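Local coordinates for protein glycosyl hydrolase, BNR repeat (PDB 3B7F) that probably acts as a glycosyl hydrolase, its chain wound into a seven-bladed beta-propeller of the sialidase-like kind carrying BNR repeats, at residues G32-A37 and S380-I385; P40-W45 and T347-A352; P282-Q287 and T292-P297; V317-G322 and A369-H374; V356-G359 and I365-S368. One frame throughout, in Å; residues are numbered along the deposited sequence.

Interaction 1. Residues G32-A37 and S380-I385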
# COMPACT_ATOMS: atom_id res chain seq x y z
N GLY A 32 4.44 1.58 17.53
CA GLY A 32 4.81 2.99 17.34
C GLY A 32 5.26 3.34 15.94
O GLY A 32 5.36 2.47 15.07
N ALA A 33 5.51 4.63 15.76
CA ALA A 33 6.00 5.23 14.54
C ALA A 33 7.48 5.57 14.71
O ALA A 33 7.91 6.10 15.75
CB ALA A 33 5.21 6.49 14.16
N TRP A 34 8.27 5.25 13.70
CA TRP A 34 9.67 5.62 13.64
C TRP A 34 9.84 6.32 12.29
O TRP A 34 9.02 6.15 11.40
CB TRP A 34 10.60 4.43 13.79
CG TRP A 34 10.95 4.02 15.18
CD1 TRP A 34 12.09 4.33 15.85
CD2 TRP A 34 10.19 3.17 16.05
NE1 TRP A 34 12.09 3.73 17.08
CE2 TRP A 34 10.94 3.01 17.23
CE3 TRP A 34 8.93 2.56 15.97
CZ2 TRP A 34 10.48 2.28 18.32
CZ3 TRP A 34 8.49 1.80 17.05
CH2 TRP A 34 9.27 1.66 18.20
N PHE A 35 10.89 7.12 12.21
CA PHE A 35 11.18 7.95 11.06
C PHE A 35 12.63 7.86 10.75
O PHE A 35 13.46 7.96 11.66
CB PHE A 35 10.81 9.39 11.36
CG PHE A 35 9.36 9.57 11.66
CD1 PHE A 35 8.47 9.79 10.63
CD2 PHE A 35 8.88 9.46 12.95
CE1 PHE A 35 7.11 9.91 10.89
CE2 PHE A 35 7.53 9.59 13.22
CZ PHE A 35 6.65 9.83 12.18
N LEU A 36 12.95 7.64 9.47
CA LEU A 36 14.34 7.53 9.02
C LEU A 36 14.64 8.68 8.09
O LEU A 36 13.84 8.96 7.23
CB LEU A 36 14.63 6.18 8.36
CG LEU A 36 14.93 5.01 9.28
CD1 LEU A 36 14.61 3.68 8.62
CD2 LEU A 36 16.42 5.08 9.78
N ALA A 37 15.76 9.36 8.29
CA ALA A 37 16.13 10.50 7.42
C ALA A 37 17.54 10.31 6.86
O ALA A 37 18.46 10.00 7.61
CB ALA A 37 16.01 11.83 8.20
N SER A 380 17.34 -1.96 12.40
CA SER A 380 17.00 -3.29 12.87
C SER A 380 16.41 -3.19 14.30
O SER A 380 16.44 -2.14 14.95
CB SER A 380 18.22 -4.22 12.86
OG SER A 380 19.16 -3.83 13.83
N HIS A 381 15.85 -4.30 14.75
CA HIS A 381 15.24 -4.41 16.09
C HIS A 381 14.08 -3.42 16.40
O HIS A 381 13.87 -3.03 17.55
CB HIS A 381 16.32 -4.37 17.16
CG HIS A 381 17.34 -5.45 17.02
ND1 HIS A 381 18.63 -5.21 16.61
CD2 HIS A 381 17.27 -6.78 17.26
CE1 HIS A 381 19.31 -6.34 16.61
NE2 HIS A 381 18.50 -7.31 17.01
N LEU A 382 13.34 -3.04 15.35
CA LEU A 382 12.14 -2.25 15.52
C LEU A 382 11.02 -3.24 15.75
O LEU A 382 11.20 -4.45 15.49
CB LEU A 382 11.80 -1.42 14.29
CG LEU A 382 12.78 -0.30 13.95
CD1 LEU A 382 12.33 0.34 12.69
CD2 LEU A 382 12.86 0.72 15.11
N PRO A 383 9.87 -2.76 16.27
CA PRO A 383 8.75 -3.67 16.38
C PRO A 383 8.23 -4.05 15.01
O PRO A 383 8.59 -3.42 14.03
CB PRO A 383 7.72 -2.85 17.15
CG PRO A 383 8.56 -1.83 17.91
CD PRO A 383 9.54 -1.45 16.88
N HIS A 384 7.42 -5.10 14.96
CA HIS A 384 6.76 -5.62 13.74
C HIS A 384 6.30 -4.49 12.80
O HIS A 384 5.41 -3.73 13.14
CB HIS A 384 5.57 -6.47 14.25
CG HIS A 384 4.73 -7.11 13.19
ND1 HIS A 384 4.64 -8.48 13.06
CD2 HIS A 384 3.89 -6.59 12.26
CE1 HIS A 384 3.81 -8.77 12.07
NE2 HIS A 384 3.35 -7.64 11.57
N ILE A 385 6.88 -4.41 11.60
CA ILE A 385 6.58 -3.34 10.63
C ILE A 385 5.37 -3.64 9.71
O ILE A 385 5.33 -4.66 8.99
CB ILE A 385 7.85 -2.98 9.77
CG1 ILE A 385 9.01 -2.52 10.67
CG2 ILE A 385 7.52 -1.92 8.73
CD1 ILE A 385 10.49 -2.61 9.99
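The indole of W34, on strand 32-38, carries this contact by meeting L382 and P383 in the loop that leads into strand 385-391. W34 leaves the strand on the side of that loop, and chi1 of -86° swings the indole so that one of its faces is turned to L382. L382 sends one methyl, CD2, over the five-membered ring. The CD2 atom lies 3.5 Å from the centroid of that W34 ring and only 4° off its normal, and it is almost equidistant from all five ring atoms (3.7 Å to CE2 of W34), which is the geometry of a CH-pi contact over a face. P383 takes the far end of the indole, its CD being 3.4 Å from W34 CH2 and its CG 3.6 Å from the same atom; the proline side chain runs across the indole at about a right angle. Next in sequence, F35 turns to the other side of the strand, where it packs on M72 and V51, while L36, back on the side of W34, packs on L47. Around W34, L47, P50 and T29 complete the packing. Strand 32-38 belongs to the blade in which the C-terminal strand 385-391 joins three N-terminal strands, the 'Velcro' closure of a propeller. No hydrogen bond links the two segments, which implies that this loop is fitted to the blade by dispersion and one well-centred CH-pi contact, interactions that depend on shape more than on polar direction.

Interaction 2. Residues P40-W45 and T347-A352. With EDO (1,2-ethanediol), chain P.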
# COMPACT_ATOMS: atom_id res chain seq x y z
N PRO A 40 21.89 13.81 1.69
CA PRO A 40 21.49 13.94 0.27
C PRO A 40 21.92 12.79 -0.65
O PRO A 40 21.22 12.47 -1.61
CB PRO A 40 22.18 15.24 -0.16
CG PRO A 40 22.47 15.96 1.13
CD PRO A 40 22.76 14.93 2.12
N ALA A 41 23.06 12.18 -0.35
CA ALA A 41 23.59 11.05 -1.08
C ALA A 41 22.89 9.73 -0.75
O ALA A 41 23.22 8.75 -1.37
CB ALA A 41 25.11 10.92 -0.83
N ARG A 42 21.97 9.69 0.23
CA ARG A 42 21.26 8.49 0.65
C ARG A 42 22.19 7.37 1.09
O ARG A 42 21.91 6.18 0.81
CB ARG A 42 20.28 7.97 -0.42
CG ARG A 42 19.16 8.95 -0.75
CD ARG A 42 18.30 8.42 -1.88
NE ARG A 42 19.04 8.43 -3.14
CZ ARG A 42 18.70 7.80 -4.28
NH1 ARG A 42 17.66 7.03 -4.34
NH2 ARG A 42 19.48 7.94 -5.36
N ARG A 43 23.29 7.74 1.76
CA ARG A 43 24.24 6.71 2.24
C ARG A 43 24.20 6.51 3.77
O ARG A 43 24.26 5.37 4.20
CB ARG A 43 25.66 6.91 1.69
CG ARG A 43 26.70 7.60 2.53
CD ARG A 43 28.06 7.03 2.13
NE ARG A 43 28.24 5.65 2.62
CZ ARG A 43 28.90 5.26 3.72
NH1 ARG A 43 29.53 6.13 4.53
NH2 ARG A 43 28.96 3.97 4.02
N THR A 44 24.09 7.58 4.55
CA THR A 44 23.94 7.47 6.00
C THR A 44 22.50 7.88 6.37
O THR A 44 21.94 8.78 5.74
CB THR A 44 24.98 8.32 6.77
OG1 THR A 44 24.78 9.70 6.46
CG2 THR A 44 26.40 7.89 6.39
N TRP A 45 21.93 7.21 7.38
CA TRP A 45 20.57 7.44 7.85
C TRP A 45 20.49 7.67 9.37
O TRP A 45 21.24 7.09 10.13
CB TRP A 45 19.67 6.25 7.49
CG TRP A 45 19.48 6.08 6.00
CD1 TRP A 45 20.35 5.51 5.15
CD2 TRP A 45 18.34 6.46 5.21
NE1 TRP A 45 19.85 5.50 3.88
CE2 TRP A 45 18.61 6.08 3.89
CE3 TRP A 45 17.12 7.08 5.50
CZ2 TRP A 45 17.72 6.32 2.84
CZ3 TRP A 45 16.23 7.31 4.45
CH2 TRP A 45 16.53 6.92 3.14
N THR A 347 8.39 0.68 -0.44
CA THR A 347 8.20 2.00 -1.01
C THR A 347 9.42 2.34 -1.85
O THR A 347 10.46 1.66 -1.78
CB THR A 347 7.99 3.07 0.08
OG1 THR A 347 7.53 4.30 -0.49
CG2 THR A 347 9.28 3.31 0.87
N ALA A 348 9.28 3.39 -2.63
CA ALA A 348 10.36 3.84 -3.48
C ALA A 348 10.39 5.36 -3.45
O ALA A 348 9.38 5.99 -3.17
CB ALA A 348 10.19 3.28 -4.93
N ASP A 349 11.57 5.95 -3.63
CA ASP A 349 11.71 7.41 -3.72
C ASP A 349 11.64 7.84 -5.21
O ASP A 349 11.42 6.99 -6.08
CB ASP A 349 12.97 7.89 -2.98
CG ASP A 349 14.27 7.45 -3.63
OD1 ASP A 349 14.39 7.46 -4.87
OD2 ASP A 349 15.20 7.11 -2.87
N ALA A 350 11.79 9.14 -5.49
CA ALA A 350 11.75 9.70 -6.84
C ALA A 350 13.10 10.30 -7.23
O ALA A 350 13.16 11.16 -8.09
CB ALA A 350 10.62 10.75 -6.96
N HIS A 351 14.19 9.83 -6.60
CA HIS A 351 15.53 10.29 -6.95
C HIS A 351 15.98 9.60 -8.22
O HIS A 351 15.28 8.73 -8.74
CB HIS A 351 16.52 10.01 -5.80
CG HIS A 351 16.42 10.98 -4.68
ND1 HIS A 351 15.21 11.44 -4.19
CD2 HIS A 351 17.37 11.54 -3.90
CE1 HIS A 351 15.43 12.27 -3.19
NE2 HIS A 351 16.73 12.33 -2.98
N ALA A 352 17.14 10.01 -8.72
CA ALA A 352 17.77 9.41 -9.89
C ALA A 352 19.15 8.92 -9.45
O ALA A 352 20.00 9.75 -9.10
CB ALA A 352 17.89 10.43 -11.01
C1 EDO P . 21.48 13.05 8.16
O1 EDO P . 20.37 12.17 8.31
C2 EDO P . 22.79 12.30 8.41
O2 EDO P . 22.68 10.93 7.98
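R42 buries the most surface here, and its guanidinium is held from two directions, by the carboxylate of D349 and by the CB of H351. NH1 of R42 gives a salt-bridged hydrogen bond of 2.9 Å to OD2 of D349, received on the syn lone pair. The bond is bent, 142° at the hydrogen, with the oxygen tilted 20° from the guanidinium plane, and the two flat groups are strongly turned against each other, so this is a single-pronged bridge rather than a flat bidentate pair. H351 covers one face: its CB sits over the centre of the guanidinium, 3.5 Å from CZ of R42, while CD2 of H351 reaches NE of R42 at 3.6 Å. A bend at chi3 (-70°) turns the end of the arginine chain into this place. The other groups fix the partners. OD1 of D349 accepts from the backbone N of H351 at 2.9 Å, closing an Asx turn, and also from the N of G355; OD2 is shared with the hydroxyl of Y357. NE2 of H351 is bonded to the carbonyl of G21, and NH2 of R42 to that of P353. The contact therefore joins the hairpin loop after strand 32-38, in the closing blade of the propeller, to the turn after strand 346-348 in the blade before it. The nearby arginine would probably help keep D349 ionised: its charge is met across the blade boundary by R42, while backbone N-H groups and the Y357 hydroxyl hold the carboxylate in place.

Interaction 3. Residues P282-Q287 and T292-P297. With EDO (1,2-ethanediol), chain H.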
# COMPACT_ATOMS: atom_id res chain seq x y z
N PRO A 282 3.40 -6.71 -1.22
CA PRO A 282 3.52 -5.35 -1.82
C PRO A 282 3.86 -5.30 -3.33
O PRO A 282 4.38 -6.27 -3.91
CB PRO A 282 4.73 -4.79 -1.07
CG PRO A 282 5.61 -5.99 -0.87
CD PRO A 282 4.69 -7.15 -0.65
N ILE A 283 3.55 -4.17 -3.96
CA ILE A 283 3.98 -3.88 -5.33
C ILE A 283 4.33 -2.38 -5.38
O ILE A 283 3.63 -1.57 -4.79
CB ILE A 283 2.95 -4.33 -6.42
CG1 ILE A 283 3.61 -4.37 -7.81
CG2 ILE A 283 1.69 -3.43 -6.43
CD1 ILE A 283 2.90 -5.28 -8.84
N VAL A 284 5.41 -2.02 -6.07
CA VAL A 284 5.87 -0.62 -6.15
C VAL A 284 6.28 -0.34 -7.58
O VAL A 284 6.89 -1.18 -8.21
CB VAL A 284 7.09 -0.36 -5.17
CG1 VAL A 284 7.75 0.98 -5.46
CG2 VAL A 284 6.63 -0.44 -3.73
N VAL A 285 5.95 0.84 -8.09
CA VAL A 285 6.30 1.24 -9.47
C VAL A 285 7.32 2.36 -9.47
O VAL A 285 7.35 3.16 -8.57
CB VAL A 285 5.06 1.70 -10.27
CG1 VAL A 285 3.98 0.72 -10.11
CG2 VAL A 285 4.56 3.11 -9.82
N HIS A 286 8.20 2.37 -10.47
CA HIS A 286 9.19 3.43 -10.65
C HIS A 286 8.38 4.70 -11.03
O HIS A 286 7.55 4.64 -11.91
CB HIS A 286 10.15 3.01 -11.76
CG HIS A 286 11.30 3.94 -11.99
ND1 HIS A 286 11.16 5.21 -12.49
CD2 HIS A 286 12.64 3.74 -11.89
CE1 HIS A 286 12.34 5.77 -12.64
NE2 HIS A 286 13.26 4.89 -12.31
N GLN A 287 8.60 5.80 -10.33
CA GLN A 287 7.88 7.07 -10.57
C GLN A 287 7.76 7.55 -12.03
O GLN A 287 6.72 8.03 -12.44
CB GLN A 287 8.54 8.20 -9.79
CG GLN A 287 7.95 8.41 -8.42
CD GLN A 287 6.61 9.08 -8.48
OE1 GLN A 287 6.41 10.04 -9.23
NE2 GLN A 287 5.67 8.58 -7.69
N THR A 292 8.87 -0.40 -15.03
CA THR A 292 9.65 -0.85 -13.88
C THR A 292 8.80 -0.97 -12.63
O THR A 292 8.14 -0.01 -12.21
CB THR A 292 10.87 0.04 -13.64
OG1 THR A 292 11.70 -0.04 -14.79
CG2 THR A 292 11.68 -0.42 -12.38
N VAL A 293 8.82 -2.17 -12.06
CA VAL A 293 7.99 -2.57 -10.92
C VAL A 293 8.80 -3.52 -10.08
O VAL A 293 9.61 -4.28 -10.62
CB VAL A 293 6.64 -3.21 -11.42
CG1 VAL A 293 5.96 -4.02 -10.36
CG2 VAL A 293 5.70 -2.13 -11.98
N TRP A 294 8.62 -3.45 -8.75
CA TRP A 294 9.27 -4.30 -7.76
C TRP A 294 8.23 -5.06 -6.95
O TRP A 294 7.21 -4.47 -6.61
CB TRP A 294 10.11 -3.47 -6.76
CG TRP A 294 11.28 -2.81 -7.36
CD1 TRP A 294 12.50 -3.35 -7.50
CD2 TRP A 294 11.34 -1.50 -7.92
NE1 TRP A 294 13.34 -2.46 -8.10
CE2 TRP A 294 12.65 -1.32 -8.39
CE3 TRP A 294 10.41 -0.46 -8.08
CZ2 TRP A 294 13.08 -0.13 -8.99
CZ3 TRP A 294 10.83 0.74 -8.65
CH2 TRP A 294 12.16 0.89 -9.10
N VAL A 295 8.51 -6.34 -6.64
CA VAL A 295 7.70 -7.18 -5.77
C VAL A 295 8.61 -7.87 -4.71
O VAL A 295 9.82 -7.80 -4.81
CB VAL A 295 6.84 -8.25 -6.57
CG1 VAL A 295 5.79 -7.53 -7.45
CG2 VAL A 295 7.73 -9.25 -7.41
N PHE A 296 8.01 -8.45 -3.68
CA PHE A 296 8.72 -9.21 -2.65
C PHE A 296 8.02 -10.59 -2.49
O PHE A 296 7.11 -10.74 -1.67
CB PHE A 296 8.79 -8.50 -1.31
CG PHE A 296 9.75 -9.17 -0.35
CD1 PHE A 296 9.36 -10.23 0.47
CD2 PHE A 296 11.11 -8.77 -0.33
CE1 PHE A 296 10.29 -10.86 1.32
CE2 PHE A 296 12.02 -9.39 0.51
CZ PHE A 296 11.62 -10.42 1.34
N PRO A 297 8.46 -11.58 -3.28
CA PRO A 297 7.81 -12.87 -3.26
C PRO A 297 7.87 -13.67 -1.97
O PRO A 297 8.90 -13.68 -1.28
CB PRO A 297 8.51 -13.64 -4.39
CG PRO A 297 9.07 -12.56 -5.26
CD PRO A 297 9.52 -11.55 -4.31
C1 EDO H . 15.14 2.89 -15.68
O1 EDO H . 13.80 3.38 -15.84
C2 EDO H . 15.24 1.76 -14.64
O2 EDO H . 14.40 0.61 -14.88
O HOH W 1 5.20 -8.85 -3.62
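The carbonyl oxygen of V284 is gripped by two groups of the opposite strand: the N of W294 donates a hydrogen bond of 2.9 Å, 164° at the hydrogen, and V293 CA adds a CA-H...O contact at 3.2 Å. Strands 282-285 and 293-297 form an antiparallel beta hairpin, the first two strands of one four-stranded propeller blade. V284 and W294 are a hydrogen-bonded pair, closed by V284 N to W294 O at 3.1 Å; V285 and V293 are the adjoining non-hydrogen-bonded pair. Beyond them H286 N reaches T292 O at 2.9 Å. At the other end a water joins P282 O and F296 N.

The side chains divide between two faces. I283, V285, V293 and V295 share one, packed on Y248, C236 and V238 of the preceding blade. On the other, the W294 indole lies along the hairpin with its edge to the V284 carbonyl, its CZ3 3.6 Å from H286 N, and with CG2 of T292 over one face; NE1 bonds outward to the carbonyl of E371. OG1 of T292 is held by D289 and by an ethanediol, probably from the crystallisation liquor. On the valine face, I283 CG1 stands anti to its own N (chi1 -164°), which presses it against V293 CG1 at 3.5 Å, closer than usual carbon-carbon contact.

Interaction 4. Residues V317-G322 and A369-H374. With EDO (1,2-ethanediol), chain V; EDO (1,2-ethanediol), chain H; EDO (1,2-ethanediol), chain L.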
# COMPACT_ATOMS: atom_id res chain seq x y z
N VAL A 317 12.65 -7.46 -9.60
CA VAL A 317 12.37 -6.31 -10.44
C VAL A 317 12.01 -6.77 -11.86
O VAL A 317 12.44 -7.84 -12.30
CB VAL A 317 13.59 -5.34 -10.52
CG1 VAL A 317 14.72 -5.98 -11.31
CG2 VAL A 317 13.20 -3.98 -11.13
N THR A 318 11.18 -5.97 -12.54
CA THR A 318 10.94 -6.07 -13.98
C THR A 318 11.20 -4.66 -14.52
O THR A 318 10.86 -3.70 -13.87
CB THR A 318 9.52 -6.58 -14.39
OG1 THR A 318 9.48 -6.69 -15.82
CG2 THR A 318 8.37 -5.67 -13.88
N ARG A 319 11.90 -4.55 -15.64
CA ARG A 319 12.12 -3.28 -16.33
C ARG A 319 11.47 -3.26 -17.72
O ARG A 319 11.69 -2.34 -18.50
CB ARG A 319 13.62 -3.00 -16.40
CG ARG A 319 14.26 -2.89 -14.98
CD ARG A 319 15.65 -2.27 -15.04
NE ARG A 319 16.10 -1.73 -13.74
CZ ARG A 319 16.77 -2.41 -12.81
NH1 ARG A 319 17.12 -3.67 -12.99
NH2 ARG A 319 17.09 -1.81 -11.69
N ASP A 320 10.64 -4.27 -17.99
CA ASP A 320 9.99 -4.46 -19.29
C ASP A 320 8.51 -4.82 -19.11
O ASP A 320 7.97 -5.62 -19.86
CB ASP A 320 10.75 -5.51 -20.13
CG ASP A 320 10.92 -6.86 -19.42
OD1 ASP A 320 10.19 -7.18 -18.44
OD2 ASP A 320 11.78 -7.63 -19.87
N ALA A 321 7.86 -4.19 -18.12
CA ALA A 321 6.42 -4.34 -17.84
C ALA A 321 5.94 -5.76 -17.54
O ALA A 321 4.77 -6.07 -17.77
CB ALA A 321 5.59 -3.71 -18.98
N GLY A 322 6.84 -6.59 -17.02
CA GLY A 322 6.52 -7.95 -16.61
C GLY A 322 6.87 -9.08 -17.56
O GLY A 322 6.62 -10.25 -17.24
N ALA A 369 19.78 2.38 -2.90
CA ALA A 369 19.87 3.66 -3.60
C ALA A 369 20.17 3.45 -5.08
O ALA A 369 20.51 4.43 -5.77
CB ALA A 369 20.95 4.56 -2.95
N ASP A 370 20.06 2.21 -5.59
CA ASP A 370 20.33 1.89 -7.00
C ASP A 370 19.29 0.94 -7.64
O ASP A 370 19.64 -0.05 -8.27
CB ASP A 370 21.78 1.36 -7.18
CG ASP A 370 22.06 0.04 -6.44
OD1 ASP A 370 21.27 -0.38 -5.58
OD2 ASP A 370 23.10 -0.58 -6.73
N GLU A 371 18.02 1.28 -7.48
CA GLU A 371 16.92 0.57 -8.08
C GLU A 371 16.80 -0.92 -7.67
O GLU A 371 16.36 -1.76 -8.46
CB GLU A 371 16.98 0.78 -9.60
CG GLU A 371 16.99 2.27 -10.00
CD GLU A 371 16.96 2.55 -11.50
OE1 GLU A 371 17.38 1.64 -12.27
OE2 GLU A 371 16.57 3.70 -11.88
N GLY A 372 17.20 -1.20 -6.43
CA GLY A 372 17.16 -2.54 -5.86
C GLY A 372 18.34 -3.47 -6.12
O GLY A 372 18.32 -4.59 -5.65
N GLU A 373 19.36 -3.01 -6.83
CA GLU A 373 20.53 -3.84 -7.11
C GLU A 373 21.35 -4.18 -5.85
O GLU A 373 21.85 -5.28 -5.76
CB GLU A 373 21.41 -3.18 -8.17
CG GLU A 373 20.73 -3.11 -9.55
CD GLU A 373 20.48 -4.49 -10.16
OE1 GLU A 373 21.45 -5.29 -10.20
OE2 GLU A 373 19.33 -4.76 -10.61
N HIS A 374 21.50 -3.24 -4.92
CA HIS A 374 22.20 -3.49 -3.65
C HIS A 374 21.31 -3.03 -2.51
O HIS A 374 20.57 -2.07 -2.65
CB HIS A 374 23.55 -2.79 -3.60
CG HIS A 374 24.50 -3.25 -4.67
ND1 HIS A 374 24.46 -2.76 -5.96
CD2 HIS A 374 25.52 -4.13 -4.63
CE1 HIS A 374 25.40 -3.35 -6.67
NE2 HIS A 374 26.06 -4.18 -5.89
C1 EDO V . 20.83 0.93 -11.82
O1 EDO V . 21.25 -0.13 -10.95
C2 EDO V . 20.68 2.21 -11.01
O2 EDO V . 21.93 2.62 -10.44
C1 EDO H . 15.14 2.89 -15.68
O1 EDO H . 13.80 3.38 -15.84
C2 EDO H . 15.24 1.76 -14.64
O2 EDO H . 14.40 0.61 -14.88
C1 EDO L . 25.08 -4.79 -10.80
O1 EDO L . 24.11 -4.56 -9.79
C2 EDO L . 26.16 -5.66 -10.21
O2 EDO L . 26.90 -6.30 -11.26
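R319 spans two neighbouring blades of the propeller to meet E371 and E373, and each side of this contact lies in an Asp-box, the turn that marks a BNR repeat. The bridges are long. NH1 of R319 gives E373 OE2 a weak but straight hydrogen bond of 3.4 Å, 162° at the hydrogen, with the oxygen near the guanidinium plane. NH2 of R319 forms a salt bridge to E371 OE1 at 3.5 Å, and the same nitrogen lies 3.3 Å from E371 CB, in plane at the guanidinium edge. The arginine chain runs extended from CG to NE, and V317 CG2 sits over one face of its guanidinium, 4.2 Å above the plane. E373 reaches back through a bend at chi2 (-65°). An ethanediol accepts a weak bond from NE of R319.

Further out, Q328 binds OE2 of E373 and also the carbonyl of E371, which W294 NE1 shares. Both glutamates sit on a type I' turn, D370 to E373, with G372 between them; S368 OG takes the N of D370 and of G372, as expected of the Asp-box serine. In the other box, T318 OG1 likewise accepts from G322 N, at 2.9 Å. D370 fastens the far end of its turn with both oxygens: OD1 accepts from H374 N at 2.9 Å, while OD2, through its syn lone pair, takes the ring N-H at ND1 of H374 at 2.7 Å and 163°, close to the imidazole plane.

Interaction 5. Residues V356-G359 and I365-S368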
# COMPACT_ATOMS: atom_id res chain seq x y z
N VAL A 356 14.81 2.13 -3.39
CA VAL A 356 13.74 1.20 -3.01
C VAL A 356 13.99 0.74 -1.56
O VAL A 356 15.13 0.58 -1.10
CB VAL A 356 13.67 -0.00 -3.99
CG1 VAL A 356 12.43 -0.86 -3.70
CG2 VAL A 356 13.66 0.47 -5.44
N TYR A 357 12.92 0.55 -0.82
CA TYR A 357 13.03 0.28 0.60
C TYR A 357 12.02 -0.72 1.02
O TYR A 357 10.93 -0.75 0.47
CB TYR A 357 12.73 1.59 1.38
CG TYR A 357 13.52 2.79 0.89
CD1 TYR A 357 14.78 3.07 1.41
CD2 TYR A 357 13.03 3.61 -0.14
CE1 TYR A 357 15.54 4.16 0.92
CE2 TYR A 357 13.79 4.66 -0.62
CZ TYR A 357 15.03 4.95 -0.07
OH TYR A 357 15.80 6.02 -0.53
N PHE A 358 12.34 -1.54 2.01
CA PHE A 358 11.31 -2.41 2.59
C PHE A 358 11.51 -2.65 4.08
O PHE A 358 12.63 -2.58 4.58
CB PHE A 358 11.12 -3.72 1.79
CG PHE A 358 12.29 -4.70 1.86
CD1 PHE A 358 12.40 -5.62 2.89
CD2 PHE A 358 13.22 -4.74 0.84
CE1 PHE A 358 13.44 -6.53 2.94
CE2 PHE A 358 14.30 -5.65 0.90
CZ PHE A 358 14.39 -6.55 1.94
N GLY A 359 10.40 -2.97 4.76
CA GLY A 359 10.38 -3.22 6.20
C GLY A 359 9.82 -4.59 6.45
O GLY A 359 8.80 -4.95 5.88
N ILE A 365 14.70 -2.51 8.35
CA ILE A 365 14.43 -1.64 7.22
C ILE A 365 15.64 -1.82 6.33
O ILE A 365 16.77 -1.56 6.79
CB ILE A 365 14.30 -0.16 7.55
CG1 ILE A 365 13.09 0.10 8.44
CG2 ILE A 365 14.13 0.60 6.23
CD1 ILE A 365 11.75 0.11 7.67
N TRP A 366 15.39 -2.32 5.10
CA TRP A 366 16.43 -2.51 4.08
C TRP A 366 16.29 -1.43 3.03
O TRP A 366 15.18 -1.12 2.64
CB TRP A 366 16.33 -3.88 3.45
CG TRP A 366 16.69 -4.97 4.43
CD1 TRP A 366 15.86 -5.55 5.32
CD2 TRP A 366 17.96 -5.59 4.60
NE1 TRP A 366 16.52 -6.51 6.03
CE2 TRP A 366 17.82 -6.56 5.61
CE3 TRP A 366 19.21 -5.42 3.99
CZ2 TRP A 366 18.91 -7.36 6.05
CZ3 TRP A 366 20.27 -6.22 4.40
CH2 TRP A 366 20.11 -7.18 5.42
N ALA A 367 17.41 -0.85 2.61
CA ALA A 367 17.40 0.29 1.66
C ALA A 367 18.31 0.04 0.47
O ALA A 367 19.34 -0.58 0.62
CB ALA A 367 17.81 1.58 2.36
N SER A 368 17.87 0.48 -0.70
CA SER A 368 18.65 0.46 -1.91
C SER A 368 18.63 1.87 -2.48
O SER A 368 17.57 2.48 -2.50
CB SER A 368 18.05 -0.46 -2.94
OG SER A 368 18.77 -0.37 -4.13
O HOH W 2 18.09 4.85 -0.97
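The two middle strands of the blade made by residues 346-379, 356-359 and 365-368, pair as an antiparallel beta hairpin. Four backbone bonds join them: V356 and S368 exchange two, of which S368 N to V356 O is 2.8 Å, and F358 and W366 exchange two more, with W366 N to F358 O also 2.8 Å. On one face the F358 ring and the five-membered ring of W366 lie side by side, planes 20° apart, yet slid so far that they barely overlap. What covers the F358 ring is W366 CB, 3.8 Å from its centroid and 19° off the normal, a CH-pi contact; CE1 of F358 touches CD1 of W366 at 3.5 Å. W375 meets this ring edge-to-face, and F296 reaches it from the preceding blade.

On the opposite face, CD1 of Y357 rests on A367 CB at 3.5 Å, and I365 CD1 covers G359 CA. The Y357 hydroxyl, bonded to D349, takes a hydrogen from a water that also donates to S368 O. The hairpin thus satisfies the inward-facing backbone groups of V356, F358, W366 and S368, strands 346-348 and 376-379 take up outward-facing ones, and direct side-chain contacts across the pair are apolar.

Interactions 3 and 5 are the buried hairpins of successive blades, held by backbone bonds and apolar faces; they touch where W294 meets V356 and F296 meets F358. Interaction 4, at the surface, joins the same two blades by long charged bridges, its centre about 8 Å from that of interaction 3. Interaction 2 is only partly buried and ties the last of these blades to the closing one by a shorter salt bridge, sharing the D349-Y357 bond with interaction 5. Interaction 1, buried and wholly apolar, lies at the same closing blade; I385 and L36 pack on I365 of interaction 5. Charge thus marks the inter-blade loops of interactions 2 and 4.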